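Long-range contacts in protein FLUORESCENT IN BLUE LIGHT, chloroplastic (Arabidopsis thaliana, PDB 4YVO), which represses tetrapyrrole and chlorophyll biosynthesis in chloroplasts, probably through glutamyl-tRNA reductase, which this C-terminal tetratricopeptide repeat domain binds: residues P68-Y72 / S101-Q105; E91-R96 / M117-S122; Y108-I112 / C141-L145; I131-G136 / T157-L162. One frame throughout, in Å; residues are numbered along the deposited sequence.

Contact 1 (P68-Y72 / S101-Q105); sequences PEKAY and SLQRQ
P68, on the first turn of helix 68-84, presses its CB against S101 O on the last turns of helix 88-104, 3.6 Å away. This is a junction between tetratricopeptide repeats (TPR), the start of a helix in repeat 1 meeting the end of one in repeat 2. The inner side is close-packed: besides the proline on the S101 carbonyl, A71 CB lies 3.4 Å from S101 OG. That hydroxyl, beside its own backbone N (chi1 -63°), is hydrogen-bonded to G97 O, and L63 of helix 48-64 backs both A71 and S101. Y72 CE2 rests 3.8 Å from L102 CD2, the ring and the leucine branch meeting obliquely; the phenol oxygen leaves the interface to bond K76. The outer side is looser and wetter. Q105 runs extended past P68 CG toward E69, and its NE2 makes a weak bond back to S101 O, while OE1 also accepts a hydrogen bond from K107 NZ. The E69 chain bends at chi2 (79°), bringing its carboxylate round toward the amide. The two groups, with planes 54° apart, join through one water, which donates to E69 OE2 at 2.7 Å and to Q105 OE1 at 2.8 Å.

Contact 2 (E91-R96 / M117-S122); sequences EKKAAR and MVLAIS
The carboxylate of E91 carries I121 CD1 over one face, the methyl 3.5 Å from E91 CD, while M117 CE comes in at the flank of OE2, 3.4 Å away and displaced from the carboxylate plane to the side on which I121 CD1 lies. The E91 chain is extended, with CG opposite the backbone N (chi1 -172°), and crosses M117 at about a right angle. OE2 is hydrogen-bonded to Q83, so the charged end bridges to helix 68-84. K92 and I121 run alongside each other, pointing opposite ways, I121 CG2 lying 3.6 Å from K92 CG. Beyond them the lysine bends at chi3 (-59°) and delivers NZ to S122 OG at 2.8 Å. The same ammonium bonds S129 O and forms a salt bridge with E127, which satisfies a charge on a largely buried residue. S122 OG in turn donates a hydrogen bond to V118 O, also at 2.8 Å, reaching that carbonyl from the face opposite the S122 backbone NH. A95 CB faces both M117 CB, 4.0 Å away, and V118 CG2. The short helical segments run nearly antiparallel, at 163° with axes 9.1 Å apart: the helix-turn-helix pairing inside a single tetratricopeptide repeat, here repeat 2.

Contact 3 (Y108-I112 / C141-L145); sequences YREAI and CYTEL
Y108 leads its side chain across the helix 131-144 terminus: CB packs 3.8 Å from L145 CG, and CG is already under E144 CB. Further out, CD2 and CE2 stay beneath that methylene, which stands 3.5 Å from the ring centroid and only 10° off the normal, a CH-pi contact. CE1 and CZ pass to E144 CG, and the hydroxyl oxygen ends 3.9 Å from that same carbon. E144 bends at chi2 (-62°), so its chain follows the ring outward. C141 SG occupies the ring edge. This is the seam between tetratricopeptide repeats 2 and 3, where the first turns of helix 108-125 sit against the last turns of helix 131-144. Behind Y108 the packing tightens: I112 CG1 and C141 CB come within 3.4 Å, closer than usual van der Waals contact, and A111 CB touches the cysteine sulfur. Q103 of helix 88-104 also reaches C141, so the thiol lies among three helices. I112 CG1 turns beside its backbone N (chi1 -69°), carrying CD1 over the centre of the Y142 ring, 3.6 Å from its centroid. Ring and isoleucine chain cross at about a right angle, and K150 and A151 of helix 148-162 also touch Y142. The same I112 CD1 lies 3.8 Å from L145 CD1. The other leucine methyl, CD2, covers one face of the R109 guanidinium, offset toward its rim, though R109 has two modelled conformers and this outer contact is less certain.

Contact 4 (I131-G136 / T157-L162); sequences ITEAYG and TYIARL
Y158 lays one ring face over G136 CA, 3.7 Å from the ring centroid, a CH-pi contact with the backbone itself. It lies inside tetratricopeptide repeat 3, whose two helices pack antiparallel here, the short segments crossing at -149° with axes 8.6 Å apart. The absence of a side chain at G136 allows this approach. Y158 CG stands opposite its own backbone N (chi1 172°), which turns the ring inward; L162 CD1 covers its other face and T132 O sits at its edge, 3.2 Å from CD1. Next to it Y135 offers a face to T157 CG2, 3.4 Å from CE2 and displaced toward the rim, while R161 CD lies in the ring plane at the edge. L119 of helix 108-125 also touches Y135. T132 splits its duties: CG2 packs 3.6 Å from L162 CD2, and OG1 faces R161. The arginine is extended from CG to NE, and I131 in one of two modelled conformers lies over its guanidinium, a contact to treat with caution. Water 2 accepts from R161 NH2 and only weakly from T132 N. R161 NE donates to T132 OG1 at 2.8 Å, with a bent N-H...O angle of 131° and the oxygen near the guanidinium plane.

Overall arrangement
Contacts 2 and 4 hold helix pairs within repeats 2 and 3, whereas contacts 1 and 3 join successive repeats at helix starts and ends. Contact 2 is the buried one, its centre about 6 Å from the centre of the chain, and it encloses a lysine charge; contact 4, on the surface, relies on tyrosine faces and an arginine bond. Contacts 1 and 3 are partly buried and occupy matching places, but the first has a water bridge where the other is apolar and aromatic. Helix 88-104 serves contacts 1 and 2, helix 108-125 contacts 2 and 3, and helix 131-144 contacts 3 and 4. L119 packs on Y135, linking contact 2 to contact 4; Q103 meets C141 between contacts 1 and 3.

Contact 1 (P68-Y72 / S101-Q105)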
loop_
_atom_site.group_PDB
_atom_site.type_symbol
_atom_site.label_atom_id
_atom_site.label_comp_id
_atom_site.label_asym_id
_atom_site.label_seq_id
_atom_site.Cartn_x
_atom_site.Cartn_y
_atom_site.Cartn_z
ATOM N N PRO A 68 0.067 -13.361 -5.642
ATOM C CA PRO A 68 -0.545 -12.112 -5.175
ATOM C C PRO A 68 -1.995 -12.262 -4.723
ATOM O O PRO A 68 -2.449 -11.458 -3.907
ATOM C CB PRO A 68 -0.435 -11.194 -6.394
ATOM C CG PRO A 68 -0.464 -12.142 -7.559
ATOM C CD PRO A 68 0.315 -13.341 -7.096
ATOM N N GLU A 69 -2.706 -13.265 -5.225
ATOM C CA GLU A 69 -4.058 -13.523 -4.741
ATOM C C GLU A 69 -4.028 -14.014 -3.293
ATOM O O GLU A 69 -4.807 -13.556 -2.454
ATOM C CB GLU A 69 -4.789 -14.523 -5.644
ATOM C CG GLU A 69 -4.975 -14.051 -7.082
ATOM C CD GLU A 69 -3.723 -14.210 -7.949
ATOM O OE1 GLU A 69 -2.755 -14.878 -7.519
ATOM O OE2 GLU A 69 -3.709 -13.661 -9.072
ATOM N N LYS A 70 -3.126 -14.945 -3.002
ATOM C CA LYS A 70 -2.931 -15.402 -1.632
ATOM C C LYS A 70 -2.442 -14.257 -0.736
ATOM O O LYS A 70 -2.872 -14.132 0.417
ATOM C CB LYS A 70 -1.967 -16.594 -1.597
ATOM C CG LYS A 70 -2.550 -17.853 -2.220
ATOM C CD LYS A 70 -1.490 -18.924 -2.426
ATOM C CE LYS A 70 -2.127 -20.232 -2.846
ATOM N NZ LYS A 70 -3.165 -20.633 -1.862
ATOM N N ALA A 71 -1.552 -13.422 -1.267
ATOM C CA ALA A 71 -1.056 -12.260 -0.526
ATOM C C ALA A 71 -2.201 -11.318 -0.170
ATOM O O ALA A 71 -2.310 -10.854 0.968
ATOM C CB ALA A 71 -0.006 -11.517 -1.331
ATOM N N TYR A 72 -3.062 -11.052 -1.145
ATOM C CA TYR A 72 -4.200 -10.168 -0.921
ATOM C C TYR A 72 -5.034 -10.636 0.277
ATOM O O TYR A 72 -5.392 -9.838 1.145
ATOM C CB TYR A 72 -5.059 -10.081 -2.186
ATOM C CG TYR A 72 -6.258 -9.163 -2.077
ATOM C CD1 TYR A 72 -7.433 -9.592 -1.466
ATOM C CD2 TYR A 72 -6.228 -7.875 -2.603
ATOM C CE1 TYR A 72 -8.532 -8.764 -1.371
ATOM C CE2 TYR A 72 -7.331 -7.041 -2.516
ATOM C CZ TYR A 72 -8.479 -7.497 -1.900
ATOM O OH TYR A 72 -9.589 -6.689 -1.797
ATOM N N SER A 101 -0.238 -6.135 -4.054
ATOM C CA SER A 101 -0.870 -7.372 -4.507
ATOM C C SER A 101 -1.767 -7.118 -5.714
ATOM O O SER A 101 -1.795 -7.904 -6.666
ATOM C CB SER A 101 -1.707 -7.992 -3.387
ATOM O OG SER A 101 -0.896 -8.351 -2.285
ATOM N N LEU A 102 -2.499 -6.014 -5.670
ATOM C CA LEU A 102 -3.389 -5.655 -6.763
ATOM C C LEU A 102 -2.616 -5.243 -8.019
ATOM O O LEU A 102 -3.008 -5.590 -9.134
ATOM C CB LEU A 102 -4.371 -4.576 -6.315
ATOM C CG LEU A 102 -5.411 -5.091 -5.318
ATOM C CD1 LEU A 102 -6.009 -3.921 -4.559
ATOM C CD2 LEU A 102 -6.483 -5.902 -6.032
ATOM N N GLN A 103 -1.509 -4.525 -7.840
ATOM C CA GLN A 103 -0.632 -4.208 -8.970
ATOM C C GLN A 103 -0.145 -5.469 -9.674
ATOM O O GLN A 103 -0.146 -5.532 -10.906
ATOM C CB GLN A 103 0.577 -3.394 -8.528
ATOM C CG GLN A 103 0.279 -1.949 -8.245
ATOM C CD GLN A 103 1.500 -1.226 -7.717
ATOM O OE1 GLN A 103 1.709 -1.137 -6.507
ATOM N NE2 GLN A 103 2.343 -0.751 -8.625
ATOM N N ARG A 104 0.277 -6.470 -8.903
ATOM C CA ARG A 104 0.743 -7.729 -9.488
ATOM C C ARG A 104 -0.349 -8.423 -10.293
ATOM O O ARG A 104 -0.061 -9.173 -11.223
ATOM C CB ARG A 104 1.231 -8.692 -8.406
ATOM C CG ARG A 104 2.346 -8.163 -7.538
ATOM C CD ARG A 104 3.689 -8.196 -8.236
ATOM N NE ARG A 104 4.745 -7.795 -7.314
ATOM C CZ ARG A 104 5.348 -8.618 -6.463
ATOM N NH1 ARG A 104 5.008 -9.901 -6.420
ATOM N NH2 ARG A 104 6.292 -8.159 -5.656
ATOM N N GLN A 105 -1.602 -8.186 -9.914
ATOM C CA GLN A 105 -2.745 -8.781 -10.600
ATOM C C GLN A 105 -3.230 -7.934 -11.776
ATOM O O GLN A 105 -4.180 -8.312 -12.461
ATOM C CB GLN A 105 -3.905 -8.997 -9.626
ATOM C CG GLN A 105 -3.607 -9.956 -8.495
ATOM C CD GLN A 105 -4.801 -10.147 -7.595
ATOM O OE1 GLN A 105 -5.868 -10.553 -8.051
ATOM N NE2 GLN A 105 -4.637 -9.842 -6.311
HETATM O O HOH W 1 -5.703 -12.289 -10.288
#

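Contact 2 (E91-R96 / M117-S122)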
loop_
_atom_site.group_PDB
_atom_site.type_symbol
_atom_site.label_atom_id
_atom_site.label_comp_id
_atom_site.label_asym_id
_atom_site.label_seq_id
_atom_site.Cartn_x
_atom_site.Cartn_y
_atom_site.Cartn_z
ATOM N N GLU A 91 -1.897 -0.482 9.874
ATOM C CA GLU A 91 -2.903 -0.342 8.828
ATOM C C GLU A 91 -2.267 0.085 7.509
ATOM O O GLU A 91 -2.623 -0.421 6.445
ATOM C CB GLU A 91 -3.987 0.660 9.241
ATOM C CG GLU A 91 -5.159 0.693 8.288
ATOM C CD GLU A 91 -6.205 1.720 8.671
ATOM O OE1 GLU A 91 -6.066 2.352 9.747
ATOM O OE2 GLU A 91 -7.171 1.901 7.893
ATOM N N LYS A 92 -1.326 1.019 7.582
ATOM C CA LYS A 92 -0.615 1.462 6.390
ATOM C C LYS A 92 0.191 0.333 5.745
ATOM O O LYS A 92 0.269 0.253 4.523
ATOM C CB LYS A 92 0.266 2.685 6.704
ATOM C CG LYS A 92 -0.569 3.939 6.963
ATOM C CD LYS A 92 0.235 5.231 6.909
ATOM C CE LYS A 92 1.360 5.258 7.907
ATOM N NZ LYS A 92 2.225 6.492 7.779
ATOM N N LYS A 93 0.782 -0.539 6.557
ATOM C CA LYS A 93 1.539 -1.663 6.008
ATOM C C LYS A 93 0.599 -2.625 5.270
ATOM O O LYS A 93 0.933 -3.151 4.201
ATOM C CB LYS A 93 2.302 -2.404 7.111
ATOM C CG LYS A 93 3.352 -1.560 7.834
ATOM C CD LYS A 93 4.089 -2.382 8.886
ATOM C CE LYS A 93 4.952 -1.495 9.772
ATOM N NZ LYS A 93 5.466 -2.226 10.967
ATOM N N ALA A 94 -0.575 -2.854 5.843
ATOM C CA ALA A 94 -1.554 -3.730 5.208
ATOM C C ALA A 94 -2.055 -3.116 3.900
ATOM O O ALA A 94 -2.177 -3.811 2.889
ATOM C CB ALA A 94 -2.716 -4.023 6.162
ATOM N N ALA A 95 -2.327 -1.813 3.921
ATOM C CA ALA A 95 -2.807 -1.125 2.729
ATOM C C ALA A 95 -1.767 -1.164 1.609
ATOM O O ALA A 95 -2.114 -1.385 0.450
ATOM C CB ALA A 95 -3.199 0.311 3.053
ATOM N N ARG A 96 -0.501 -0.951 1.948
ATOM C CA ARG A 96 0.565 -1.058 0.960
ATOM C C ARG A 96 0.624 -2.464 0.370
ATOM O O ARG A 96 0.794 -2.636 -0.839
ATOM C CB ARG A 96 1.910 -0.706 1.580
ATOM C CG ARG A 96 3.095 -1.024 0.669
ATOM C CD ARG A 96 4.405 -0.539 1.257
ATOM N NE ARG A 96 4.594 -1.046 2.609
ATOM C CZ ARG A 96 5.303 -0.425 3.547
ATOM N NH1 ARG A 96 5.895 0.731 3.279
ATOM N NH2 ARG A 96 5.414 -0.961 4.752
ATOM N N MET A 117 -4.854 5.009 0.652
ATOM C CA MET A 117 -5.089 4.904 2.092
ATOM C C MET A 117 -3.822 5.205 2.878
ATOM O O MET A 117 -3.888 5.797 3.952
ATOM C CB MET A 117 -5.580 3.516 2.483
ATOM C CG MET A 117 -6.999 3.225 2.132
ATOM S SD MET A 117 -7.397 1.584 2.728
ATOM C CE MET A 117 -7.006 1.737 4.464
ATOM N N VAL A 118 -2.675 4.774 2.363
ATOM C CA VAL A 118 -1.408 5.081 3.014
ATOM C C VAL A 118 -1.276 6.596 3.159
ATOM O O VAL A 118 -0.954 7.105 4.236
ATOM C CB VAL A 118 -0.193 4.520 2.242
ATOM C CG1 VAL A 118 1.102 4.939 2.917
ATOM C CG2 VAL A 118 -0.284 3.002 2.142
ATOM N N LEU A 119 -1.569 7.315 2.081
ATOM C CA LEU A 119 -1.501 8.777 2.101
ATOM C C LEU A 119 -2.531 9.381 3.056
ATOM O O LEU A 119 -2.231 10.303 3.822
ATOM C CB LEU A 119 -1.707 9.347 0.695
ATOM C CG LEU A 119 -0.679 8.872 -0.342
ATOM C CD1 LEU A 119 -0.966 9.531 -1.678
ATOM C CD2 LEU A 119 0.757 9.148 0.095
ATOM N N ALA A 120 -3.753 8.861 3.010
ATOM C CA ALA A 120 -4.829 9.419 3.817
ATOM C C ALA A 120 -4.592 9.209 5.310
ATOM O O ALA A 120 -4.772 10.133 6.102
ATOM C CB ALA A 120 -6.173 8.839 3.396
ATOM N N ILE A 121 -4.168 8.002 5.689
ATOM C CA ILE A 121 -3.881 7.708 7.091
ATOM C C ILE A 121 -2.720 8.577 7.577
ATOM O O ILE A 121 -2.743 9.116 8.687
ATOM C CB ILE A 121 -3.545 6.210 7.288
ATOM C CG1 ILE A 121 -4.756 5.331 6.956
ATOM C CG2 ILE A 121 -3.051 5.938 8.709
ATOM C CD1 ILE A 121 -4.385 3.894 6.665
ATOM N N SER A 122 -1.710 8.736 6.730
ATOM C CA SER A 122 -0.554 9.555 7.092
ATOM C C SER A 122 -0.931 11.001 7.396
ATOM O O SER A 122 -0.393 11.598 8.322
ATOM C CB SER A 122 0.504 9.501 5.997
ATOM O OG SER A 122 1.008 8.176 5.867
#

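Contact 3 (Y108-I112 / C141-L145)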
loop_
_atom_site.group_PDB
_atom_site.type_symbol
_atom_site.label_atom_id
_atom_site.label_comp_id
_atom_site.label_asym_id
_atom_site.label_seq_id
_atom_site.Cartn_x
_atom_site.Cartn_y
_atom_site.Cartn_z
ATOM N N TYR A 108 -5.077 -2.091 -11.408
ATOM C CA TYR A 108 -4.449 -0.816 -11.070
ATOM C C TYR A 108 -5.358 0.199 -10.386
ATOM O O TYR A 108 -4.898 0.948 -9.526
ATOM C CB TYR A 108 -3.764 -0.213 -12.302
ATOM C CG TYR A 108 -2.750 -1.161 -12.888
ATOM C CD1 TYR A 108 -1.566 -1.440 -12.211
ATOM C CD2 TYR A 108 -2.981 -1.799 -14.100
ATOM C CE1 TYR A 108 -0.636 -2.316 -12.728
ATOM C CE2 TYR A 108 -2.053 -2.679 -14.626
ATOM C CZ TYR A 108 -0.885 -2.934 -13.934
ATOM O OH TYR A 108 0.036 -3.809 -14.459
ATOM N N ARG A 109 -6.634 0.245 -10.754
ATOM C CA ARG A 109 -7.573 1.148 -10.094
ATOM C C ARG A 109 -7.795 0.766 -8.637
ATOM O O ARG A 109 -7.770 1.620 -7.751
ATOM C CB ARG A 109 -8.905 1.218 -10.850
ATOM C CG ARG A 109 -8.900 2.300 -11.908
ATOM C CD ARG A 109 -10.174 2.331 -12.751
ATOM N NE ARG A 109 -9.852 2.305 -14.177
ATOM C CZ ARG A 109 -9.339 3.332 -14.849
ATOM N NH1 ARG A 109 -9.092 4.480 -14.231
ATOM N NH2 ARG A 109 -9.067 3.209 -16.141
ATOM N N GLU A 110 -8.013 -0.517 -8.395
ATOM C CA GLU A 110 -8.165 -0.986 -7.027
ATOM C C GLU A 110 -6.873 -0.726 -6.257
ATOM O O GLU A 110 -6.906 -0.344 -5.090
ATOM C CB GLU A 110 -8.502 -2.476 -6.982
ATOM C CG GLU A 110 -9.871 -2.842 -7.519
ATOM C CD GLU A 110 -10.119 -4.331 -7.441
ATOM O OE1 GLU A 110 -9.886 -4.912 -6.355
ATOM O OE2 GLU A 110 -10.527 -4.923 -8.463
ATOM N N ALA A 111 -5.730 -0.927 -6.905
ATOM C CA ALA A 111 -4.446 -0.708 -6.237
ATOM C C ALA A 111 -4.325 0.732 -5.748
ATOM O O ALA A 111 -3.896 0.981 -4.618
ATOM C CB ALA A 111 -3.288 -1.066 -7.162
ATOM N N ILE A 112 -4.735 1.678 -6.588
ATOM C CA ILE A 112 -4.696 3.091 -6.218
ATOM C C ILE A 112 -5.531 3.372 -4.975
ATOM O O ILE A 112 -5.124 4.153 -4.118
ATOM C CB ILE A 112 -5.118 4.008 -7.391
ATOM C CG1 ILE A 112 -4.044 3.972 -8.477
ATOM C CG2 ILE A 112 -5.336 5.451 -6.928
ATOM C CD1 ILE A 112 -4.513 4.495 -9.828
ATOM N N CYS A 141 0.786 3.019 -11.166
ATOM C CA CYS A 141 -0.569 2.577 -11.483
ATOM C C CYS A 141 -1.216 3.451 -12.551
ATOM O O CYS A 141 -1.804 2.938 -13.507
ATOM C CB CYS A 141 -1.447 2.552 -10.231
ATOM S SG CYS A 141 -1.040 1.259 -9.053
ATOM N N TYR A 142 -1.112 4.770 -12.395
ATOM C CA TYR A 142 -1.702 5.681 -13.366
ATOM C C TYR A 142 -1.032 5.531 -14.732
ATOM O O TYR A 142 -1.688 5.642 -15.761
ATOM C CB TYR A 142 -1.649 7.131 -12.878
ATOM C CG TYR A 142 -2.759 7.494 -11.914
ATOM C CD1 TYR A 142 -4.096 7.335 -12.263
ATOM C CD2 TYR A 142 -2.474 8.033 -10.666
ATOM C CE1 TYR A 142 -5.108 7.670 -11.383
ATOM C CE2 TYR A 142 -3.483 8.381 -9.783
ATOM C CZ TYR A 142 -4.797 8.199 -10.143
ATOM O OH TYR A 142 -5.796 8.546 -9.256
ATOM N N THR A 143 0.269 5.256 -14.736
ATOM C CA THR A 143 0.978 4.996 -15.986
ATOM C C THR A 143 0.403 3.773 -16.710
ATOM O O THR A 143 0.158 3.812 -17.918
ATOM C CB THR A 143 2.491 4.817 -15.750
ATOM O OG1 THR A 143 3.033 6.034 -15.223
ATOM C CG2 THR A 143 3.205 4.469 -17.054
ATOM N N GLU A 144 0.171 2.692 -15.972
ATOM C CA GLU A 144 -0.434 1.507 -16.576
ATOM C C GLU A 144 -1.854 1.762 -17.081
ATOM O O GLU A 144 -2.304 1.120 -18.028
ATOM C CB GLU A 144 -0.422 0.327 -15.604
ATOM C CG GLU A 144 0.970 -0.089 -15.171
ATOM C CD GLU A 144 1.825 -0.566 -16.328
ATOM O OE1 GLU A 144 1.270 -1.119 -17.304
ATOM O OE2 GLU A 144 3.061 -0.392 -16.257
ATOM N N LEU A 145 -2.552 2.704 -16.452
ATOM C CA LEU A 145 -3.909 3.051 -16.851
ATOM C C LEU A 145 -3.931 4.062 -17.993
ATOM O O LEU A 145 -4.992 4.388 -18.518
ATOM C CB LEU A 145 -4.690 3.600 -15.659
ATOM C CG LEU A 145 -4.967 2.581 -14.555
ATOM C CD1 LEU A 145 -5.502 3.279 -13.316
ATOM C CD2 LEU A 145 -5.954 1.532 -15.060
#

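Contact 4 (I131-G136 / T157-L162)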
loop_
_atom_site.group_PDB
_atom_site.type_symbol
_atom_site.label_atom_id
_atom_site.label_comp_id
_atom_site.label_asym_id
_atom_site.label_seq_id
_atom_site.Cartn_x
_atom_site.Cartn_y
_atom_site.Cartn_z
ATOM N N ILE A 131 4.871 7.207 2.824
ATOM C CA ILE A 131 4.242 8.003 1.778
ATOM C C ILE A 131 5.074 8.131 0.521
ATOM O O ILE A 131 4.489 8.094 -0.559
ATOM C CB ILE A 131 3.655 9.351 2.217
ATOM C CG1 ILE A 131 4.729 10.396 2.506
ATOM C CG2 ILE A 131 2.742 9.162 3.383
ATOM C CD1 ILE A 131 4.134 11.797 2.541
ATOM N N THR A 132 6.401 8.175 0.616
ATOM C CA THR A 132 7.222 8.239 -0.590
ATOM C C THR A 132 6.953 7.055 -1.517
ATOM O O THR A 132 6.702 7.221 -2.717
ATOM C CB THR A 132 8.717 8.293 -0.244
ATOM O OG1 THR A 132 8.933 9.345 0.700
ATOM C CG2 THR A 132 9.559 8.538 -1.501
ATOM N N GLU A 133 6.982 5.860 -0.952
ATOM C CA GLU A 133 6.725 4.656 -1.725
ATOM C C GLU A 133 5.320 4.674 -2.329
ATOM O O GLU A 133 5.117 4.245 -3.471
ATOM C CB GLU A 133 6.889 3.423 -0.842
ATOM C CG GLU A 133 6.764 2.140 -1.607
ATOM C CD GLU A 133 7.042 0.924 -0.752
ATOM O OE1 GLU A 133 7.542 1.086 0.386
ATOM O OE2 GLU A 133 6.763 -0.195 -1.224
ATOM N N ALA A 134 4.350 5.174 -1.572
ATOM C CA ALA A 134 2.981 5.241 -2.069
ATOM C C ALA A 134 2.855 6.172 -3.278
ATOM O O ALA A 134 2.147 5.853 -4.235
ATOM C CB ALA A 134 2.023 5.648 -0.964
ATOM N N TYR A 135 3.534 7.315 -3.250
ATOM C CA TYR A 135 3.487 8.215 -4.404
ATOM C C TYR A 135 3.999 7.520 -5.660
ATOM O O TYR A 135 3.401 7.633 -6.733
ATOM C CB TYR A 135 4.330 9.466 -4.182
ATOM C CG TYR A 135 3.775 10.485 -3.219
ATOM C CD1 TYR A 135 2.429 10.826 -3.210
ATOM C CD2 TYR A 135 4.611 11.122 -2.325
ATOM C CE1 TYR A 135 1.940 11.781 -2.336
ATOM C CE2 TYR A 135 4.138 12.073 -1.457
ATOM C CZ TYR A 135 2.810 12.403 -1.458
ATOM O OH TYR A 135 2.374 13.360 -0.575
ATOM N N GLY A 136 5.125 6.826 -5.532
ATOM C CA GLY A 136 5.715 6.148 -6.667
ATOM C C GLY A 136 4.821 5.034 -7.184
ATOM O O GLY A 136 4.694 4.849 -8.398
ATOM N N THR A 157 6.038 14.420 -7.390
ATOM C CA THR A 157 6.096 14.468 -5.933
ATOM C C THR A 157 7.007 13.370 -5.377
ATOM O O THR A 157 7.782 13.596 -4.442
ATOM C CB THR A 157 4.694 14.349 -5.326
ATOM O OG1 THR A 157 3.864 15.380 -5.871
ATOM C CG2 THR A 157 4.744 14.501 -3.812
ATOM N N TYR A 158 6.909 12.186 -5.968
ATOM C CA TYR A 158 7.762 11.060 -5.620
ATOM C C TYR A 158 9.242 11.438 -5.727
ATOM O O TYR A 158 10.007 11.281 -4.765
ATOM C CB TYR A 158 7.415 9.896 -6.544
ATOM C CG TYR A 158 8.311 8.688 -6.492
ATOM C CD1 TYR A 158 8.464 7.953 -5.325
ATOM C CD2 TYR A 158 8.977 8.255 -7.633
ATOM C CE1 TYR A 158 9.269 6.817 -5.292
ATOM C CE2 TYR A 158 9.773 7.128 -7.610
ATOM C CZ TYR A 158 9.917 6.415 -6.440
ATOM O OH TYR A 158 10.712 5.295 -6.434
ATOM N N ILE A 159 9.643 11.952 -6.886
ATOM C CA ILE A 159 11.036 12.346 -7.093
ATOM C C ILE A 159 11.444 13.496 -6.165
ATOM O O ILE A 159 12.535 13.474 -5.581
ATOM C CB ILE A 159 11.317 12.729 -8.571
ATOM C CG1 ILE A 159 11.060 11.532 -9.497
ATOM C CG2 ILE A 159 12.745 13.259 -8.737
ATOM C CD1 ILE A 159 11.950 10.322 -9.242
ATOM N N ALA A 160 10.567 14.490 -6.019
ATOM C CA ALA A 160 10.851 15.631 -5.151
ATOM C C ALA A 160 11.104 15.151 -3.728
ATOM O O ALA A 160 11.987 15.646 -3.025
ATOM C CB ALA A 160 9.691 16.633 -5.175
ATOM N N ARG A 161 10.324 14.166 -3.307
ATOM C CA ARG A 161 10.477 13.625 -1.970
ATOM C C ARG A 161 11.768 12.804 -1.838
ATOM O O ARG A 161 12.495 12.950 -0.856
ATOM C CB ARG A 161 9.236 12.824 -1.587
ATOM C CG ARG A 161 9.150 12.513 -0.137
ATOM C CD ARG A 161 7.730 12.147 0.261
ATOM N NE ARG A 161 7.716 11.667 1.632
ATOM C CZ ARG A 161 7.487 12.430 2.689
ATOM N NH1 ARG A 161 7.212 13.732 2.540
ATOM N NH2 ARG A 161 7.505 11.880 3.896
ATOM N N LEU A 162 12.064 11.965 -2.834
ATOM C CA LEU A 162 13.327 11.207 -2.852
ATOM C C LEU A 162 14.555 12.119 -2.778
ATOM O O LEU A 162 15.582 11.761 -2.190
ATOM C CB LEU A 162 13.433 10.344 -4.110
ATOM C CG LEU A 162 12.526 9.117 -4.204
ATOM C CD1 LEU A 162 12.726 8.447 -5.554
ATOM C CD2 LEU A 162 12.815 8.133 -3.067
HETATM O O HOH W 2 7.686 9.008 3.549
#